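Local coordinates for fiber protein (Duck adenovirus 1, PDB 6ITX) that forms the trimeric head at the C-terminal end of the adenovirus fiber, the part that probably attaches the virion to a host-cell receptor, at residues T91-I96 with V185-S190; Y217-E222 with V266-Q271. One frame throughout, in Å; residues are numbered along the deposited sequence.

Contact 1. Residues T91-I96 with V185-S190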
loop_
_atom_site.group_PDB
_atom_site.type_symbol
_atom_site.label_atom_id
_atom_site.label_comp_id
_atom_site.label_asym_id
_atom_site.label_seq_id
_atom_site.Cartn_x
_atom_site.Cartn_y
_atom_site.Cartn_z
ATOM N N THR A 91 20.318 8.098 14.438
ATOM C CA THR A 91 19.887 6.927 13.680
ATOM C C THR A 91 18.573 6.403 14.256
ATOM O O THR A 91 18.533 5.997 15.434
ATOM C CB THR A 91 20.950 5.827 13.707
ATOM O OG1 THR A 91 21.086 5.358 15.043
ATOM C CG2 THR A 91 22.287 6.355 13.245
ATOM N N PRO A 92 17.479 6.404 13.491
ATOM C CA PRO A 92 16.212 5.865 14.007
ATOM C C PRO A 92 16.243 4.346 14.112
ATOM O O PRO A 92 16.679 3.648 13.193
ATOM C CB PRO A 92 15.180 6.341 12.975
ATOM C CG PRO A 92 15.842 7.496 12.275
ATOM C CD PRO A 92 17.293 7.157 12.240
ATOM N N LEU A 93 15.760 3.840 15.245
ATOM C CA LEU A 93 15.769 2.413 15.537
ATOM C C LEU A 93 14.472 1.764 15.066
ATOM O O LEU A 93 13.377 2.185 15.452
ATOM C CB LEU A 93 15.963 2.177 17.040
ATOM C CG LEU A 93 15.410 0.827 17.544
ATOM C CD1 LEU A 93 16.322 -0.341 17.151
ATOM C CD2 LEU A 93 15.090 0.806 19.054
ATOM N N THR A 94 14.591 0.734 14.244
ATOM C CA THR A 94 13.403 -0.029 13.882
ATOM C C THR A 94 12.886 -0.773 15.110
ATOM O O THR A 94 13.600 -1.598 15.683
ATOM C CB THR A 94 13.726 -0.994 12.745
ATOM O OG1 THR A 94 13.765 -0.267 11.509
ATOM C CG2 THR A 94 12.686 -2.093 12.649
ATOM N N ARG A 95 11.658 -0.475 15.526
ATOM C CA ARG A 95 11.041 -1.119 16.676
ATOM C C ARG A 95 9.945 -2.066 16.213
ATOM O O ARG A 95 9.344 -1.875 15.150
ATOM C CB ARG A 95 10.459 -0.089 17.652
ATOM C CG ARG A 95 11.360 1.098 17.804
ATOM C CD ARG A 95 11.032 1.982 18.978
ATOM N NE ARG A 95 11.970 3.098 18.961
ATOM C CZ ARG A 95 12.920 3.297 19.869
ATOM N NH1 ARG A 95 13.744 4.327 19.740
ATOM N NH2 ARG A 95 13.040 2.473 20.911
ATOM N N ILE A 96 9.688 -3.090 17.022
ATOM C CA ILE A 96 8.773 -4.158 16.655
ATOM C C ILE A 96 7.909 -4.512 17.854
ATOM O O ILE A 96 8.423 -4.693 18.962
ATOM C CB ILE A 96 9.527 -5.406 16.171
ATOM C CG1 ILE A 96 10.664 -5.028 15.211
ATOM C CG2 ILE A 96 8.548 -6.400 15.546
ATOM C CD1 ILE A 96 11.157 -6.189 14.401
ATOM N N VAL A 185 6.900 -6.972 22.910
ATOM C CA VAL A 185 7.908 -6.128 22.292
ATOM C C VAL A 185 9.058 -7.003 21.822
ATOM O O VAL A 185 9.723 -7.640 22.643
ATOM C CB VAL A 185 8.393 -5.060 23.274
ATOM C CG1 VAL A 185 9.373 -4.121 22.583
ATOM C CG2 VAL A 185 7.210 -4.315 23.841
ATOM N N TRP A 186 9.289 -7.034 20.497
ATOM C CA TRP A 186 10.428 -7.716 19.884
ATOM C C TRP A 186 11.605 -6.800 19.583
ATOM O O TRP A 186 12.700 -7.304 19.325
ATOM C CB TRP A 186 10.035 -8.408 18.576
ATOM C CG TRP A 186 8.941 -9.391 18.716
ATOM C CD1 TRP A 186 7.615 -9.166 18.514
ATOM C CD2 TRP A 186 9.062 -10.766 19.085
ATOM N NE1 TRP A 186 6.898 -10.308 18.744
ATOM C CE2 TRP A 186 7.763 -11.309 19.100
ATOM C CE3 TRP A 186 10.135 -11.592 19.411
ATOM C CZ2 TRP A 186 7.511 -12.645 19.426
ATOM C CZ3 TRP A 186 9.883 -12.923 19.728
ATOM C CH2 TRP A 186 8.585 -13.432 19.729
ATOM N N SER A 187 11.421 -5.486 19.584
ATOM C CA SER A 187 12.568 -4.584 19.516
ATOM C C SER A 187 12.224 -3.286 20.229
ATOM O O SER A 187 11.233 -2.639 19.872
ATOM C CB SER A 187 12.974 -4.314 18.073
ATOM O OG SER A 187 13.985 -3.324 18.008
ATOM N N GLY A 188 13.019 -2.928 21.239
ATOM C CA GLY A 188 12.883 -1.671 21.955
ATOM C C GLY A 188 12.592 -1.861 23.440
ATOM O O GLY A 188 12.384 -2.970 23.931
ATOM N N ASP A 189 12.571 -0.722 24.154
ATOM C CA ASP A 189 12.287 -0.648 25.586
ATOM C C ASP A 189 10.962 -1.285 25.934
ATOM O O ASP A 189 10.213 -1.705 25.050
ATOM C CB ASP A 189 12.230 0.801 26.074
ATOM C CG ASP A 189 13.413 1.615 25.627
ATOM O OD1 ASP A 189 13.843 2.501 26.402
ATOM O OD2 ASP A 189 13.906 1.392 24.492
ATOM N N SER A 190 10.651 -1.328 27.228
ATOM C CA SER A 190 9.269 -1.543 27.625
ATOM C C SER A 190 8.399 -0.336 27.299
ATOM O O SER A 190 7.170 -0.440 27.373
ATOM C CB SER A 190 9.187 -1.881 29.117
ATOM O OG SER A 190 9.683 -0.821 29.915
#
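Ile96 packs its aliphatic branches on the bend of 185-190: CG1 lies 3.7 Å from CB of Ser187, while CB and CG2 press on CB of Trp186. Ile96 and Ser187 form an antiparallel hydrogen-bonded pair, and two residues, Trp186 and Ser187, stand opposite the single Ile96, which makes a classic beta bulge. The evidence is at Ile96 O, which accepts twice: from Ser187 N at 3.2 Å, and from Trp186 N at 2.9 Å, the latter standing 44° out of the carbonyl plane. In return Ile96 N donates to Ser187 O.

The Ser187 hydroxyl extends the pairing beyond the strand. With OG anti to the backbone N (chi1 173°), it donates to Thr94 O at 2.9 Å, in the carbonyl plane, and brushes CD1 of Leu93. The extended Arg95 chain carries its guanidinium beside Asp189; NH2 to OD2 is a long salt bridge of 3.8 Å, the two planes 56° apart, and CD2 of Leu93 lies over one guanidinium face, displaced toward its rim. Ser98 takes the Trp186 indole N-H, and Pro92 of another subunit packs on Ser187.

The chemistry implies a join at the trimer interface held mainly by backbone bonds and one buried hydroxyl, with the ion pair probably adding little.

Contact 2. Residues Y217-E222 with V266-Q271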
loop_
_atom_site.group_PDB
_atom_site.type_symbol
_atom_site.label_atom_id
_atom_site.label_comp_id
_atom_site.label_asym_id
_atom_site.label_seq_id
_atom_site.Cartn_x
_atom_site.Cartn_y
_atom_site.Cartn_z
ATOM N N TYR A 217 -19.456 -0.255 16.445
ATOM C CA TYR A 217 -19.157 -0.424 15.038
ATOM C C TYR A 217 -19.434 0.878 14.292
ATOM O O TYR A 217 -20.481 1.498 14.483
ATOM C CB TYR A 217 -19.999 -1.565 14.475
ATOM C CG TYR A 217 -19.926 -1.636 12.977
ATOM C CD1 TYR A 217 -18.869 -2.286 12.359
ATOM C CD2 TYR A 217 -20.891 -1.032 12.169
ATOM C CE1 TYR A 217 -18.777 -2.343 10.993
ATOM C CE2 TYR A 217 -20.800 -1.091 10.795
ATOM C CZ TYR A 217 -19.742 -1.742 10.220
ATOM O OH TYR A 217 -19.651 -1.799 8.864
ATOM N N LYS A 218 -18.478 1.295 13.457
ATOM C CA LYS A 218 -18.607 2.463 12.591
ATOM C C LYS A 218 -18.392 2.009 11.153
ATOM O O LYS A 218 -17.342 1.442 10.840
ATOM C CB LYS A 218 -17.596 3.558 12.968
ATOM C CG LYS A 218 -17.870 4.268 14.310
ATOM C CD LYS A 218 -19.015 5.269 14.227
ATOM C CE LYS A 218 -19.117 6.118 15.492
ATOM N NZ LYS A 218 -19.692 7.495 15.237
ATOM N N GLU A 219 -19.393 2.228 10.294
ATOM C CA GLU A 219 -19.234 1.952 8.871
ATOM C C GLU A 219 -18.172 2.890 8.311
ATOM O O GLU A 219 -17.987 4.004 8.795
ATOM C CB GLU A 219 -20.580 2.129 8.133
ATOM C CG GLU A 219 -20.697 1.383 6.754
ATOM C CD GLU A 219 -20.622 -0.166 6.872
ATOM O OE1 GLU A 219 -19.683 -0.772 6.260
ATOM O OE2 GLU A 219 -21.500 -0.790 7.561
ATOM N N GLU A 220 -17.440 2.425 7.303
ATOM C CA GLU A 220 -16.358 3.252 6.774
ATOM C C GLU A 220 -16.841 4.585 6.192
ATOM O O GLU A 220 -16.033 5.513 6.065
ATOM C CB GLU A 220 -15.557 2.475 5.728
ATOM C CG GLU A 220 -16.278 2.228 4.445
ATOM C CD GLU A 220 -17.196 1.030 4.541
ATOM O OE1 GLU A 220 -17.266 0.418 5.643
ATOM O OE2 GLU A 220 -17.842 0.699 3.514
ATOM N N THR A 221 -18.126 4.725 5.868
ATOM C CA THR A 221 -18.628 6.014 5.411
ATOM C C THR A 221 -18.844 7.002 6.540
ATOM O O THR A 221 -19.231 8.147 6.271
ATOM C CB THR A 221 -19.948 5.879 4.654
ATOM O OG1 THR A 221 -20.818 4.990 5.360
ATOM C CG2 THR A 221 -19.714 5.378 3.247
ATOM N N GLU A 222 -18.633 6.590 7.785
ATOM C CA GLU A 222 -18.806 7.459 8.940
ATOM C C GLU A 222 -17.473 7.840 9.551
ATOM O O GLU A 222 -17.434 8.627 10.506
ATOM C CB GLU A 222 -19.687 6.769 9.987
ATOM C CG GLU A 222 -20.765 5.911 9.370
ATOM C CD GLU A 222 -21.961 5.729 10.272
ATOM O OE1 GLU A 222 -22.068 4.650 10.902
ATOM O OE2 GLU A 222 -22.786 6.668 10.344
ATOM N N VAL A 266 -12.117 -1.273 10.076
ATOM C CA VAL A 266 -13.346 -1.925 9.650
ATOM C C VAL A 266 -13.042 -2.721 8.391
ATOM O O VAL A 266 -12.374 -2.222 7.475
ATOM C CB VAL A 266 -14.496 -0.920 9.452
ATOM C CG1 VAL A 266 -14.070 0.241 8.594
ATOM C CG2 VAL A 266 -15.707 -1.631 8.873
ATOM N N PHE A 267 -13.472 -3.980 8.384
ATOM C CA PHE A 267 -13.259 -4.915 7.285
ATOM C C PHE A 267 -14.578 -5.118 6.565
ATOM O O PHE A 267 -15.604 -5.358 7.212
ATOM C CB PHE A 267 -12.771 -6.273 7.795
ATOM C CG PHE A 267 -11.431 -6.238 8.446
ATOM C CD1 PHE A 267 -11.269 -5.688 9.695
ATOM C CD2 PHE A 267 -10.331 -6.774 7.808
ATOM C CE1 PHE A 267 -10.034 -5.665 10.287
ATOM C CE2 PHE A 267 -9.086 -6.745 8.390
ATOM C CZ PHE A 267 -8.933 -6.197 9.632
ATOM N N VAL A 268 -14.557 -5.033 5.239
ATOM C CA VAL A 268 -15.709 -5.389 4.412
ATOM C C VAL A 268 -15.254 -6.472 3.444
ATOM O O VAL A 268 -14.264 -6.291 2.721
ATOM C CB VAL A 268 -16.284 -4.181 3.660
ATOM C CG1 VAL A 268 -17.477 -4.589 2.817
ATOM C CG2 VAL A 268 -16.682 -3.117 4.637
ATOM N N ILE A 269 -15.964 -7.592 3.441
ATOM C CA ILE A 269 -15.583 -8.790 2.702
ATOM C C ILE A 269 -16.811 -9.216 1.913
ATOM O O ILE A 269 -17.918 -9.238 2.467
ATOM C CB ILE A 269 -15.113 -9.905 3.664
ATOM C CG1 ILE A 269 -13.725 -9.588 4.242
ATOM C CG2 ILE A 269 -15.129 -11.267 2.994
ATOM C CD1 ILE A 269 -13.304 -10.538 5.396
ATOM N N THR A 270 -16.634 -9.528 0.630
ATOM C CA THR A 270 -17.773 -9.808 -0.238
ATOM C C THR A 270 -17.718 -11.217 -0.831
ATOM O O THR A 270 -16.660 -11.838 -0.945
ATOM C CB THR A 270 -17.869 -8.791 -1.377
ATOM O OG1 THR A 270 -16.635 -8.779 -2.117
ATOM C CG2 THR A 270 -18.177 -7.412 -0.825
ATOM N N GLN A 271 -18.888 -11.709 -1.218
ATOM C CA GLN A 271 -19.064 -13.041 -1.771
ATOM C C GLN A 271 -19.926 -12.950 -3.027
ATOM O O GLN A 271 -20.786 -12.069 -3.153
ATOM C CB GLN A 271 -19.757 -13.998 -0.778
ATOM C CG GLN A 271 -19.148 -14.158 0.597
ATOM C CD GLN A 271 -20.103 -14.897 1.559
ATOM O OE1 GLN A 271 -20.902 -14.277 2.256
ATOM N NE2 GLN A 271 -20.036 -16.223 1.570
#
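Tyr217 starts the loop between strands 208-210 and 226-235, which here packs by side chains over strand 262-271, an inner strand of the head's beta-sheet paired on one edge with 160-165 and on the other with 241-253. No backbone pairing joins the two segments; their closest CA atoms, those of Glu220 and Val266, are 6.6 Å apart. A chi1 of 170° turns the tyrosine ring away from the backbone N, bringing CE1 to 3.8 Å from CG2 of Val266, the two side chains crossing at about a right angle.

Lys218 contributes through its backbone: its carbonyl O sits 4.0 Å from CB of Val266, while its N is held by the hydroxyl of Tyr264. Glu219 sets its CB away from the strand, yet its chain bends at chi2 (64°) and returns the carboxylate, so that OE1 comes 4.1 Å from CG2 of Val268. Arg160, on the neighbouring strand 160-165, forms a salt bridge with this OE1 and probably offsets part of the negative charge of the two acids, its pairing with Glu220 OE2 being long and weak.

Glu220 points toward the strand and touches both valines. Its CB meets CG1 of Val266 at 3.9 Å, and a second bent chain carries the carboxylate across Val268. Glu219 OE1 and Glu220 OE1 are 2.8 Å apart. The same Glu220 OE1 lies 3.7 Å from CG2 of Val268. The chain then turns, Glu222 N bonding back to Glu219 O at 2.9 Å.

From the N-terminal side, the chain enters contact 1 at 91-96, just as strand 95-100 begins, and returns to it 89 residues later at 185-190, closing a long excursion that includes strands 118-131, 134-144 and 160-165. Contact 2 opens only afterwards, at 217-222, and closes a shorter excursion through strands 226-235 and 241-253 when 266-271 arrives. The two are therefore in series, neither nested nor crossed. Their centres are 32 Å apart, on opposite sides of the chain's centre, yet both reach the same sheet. Contact 1 joins two strands where other subunits pack; contact 2 lays a loop over a strand within one subunit.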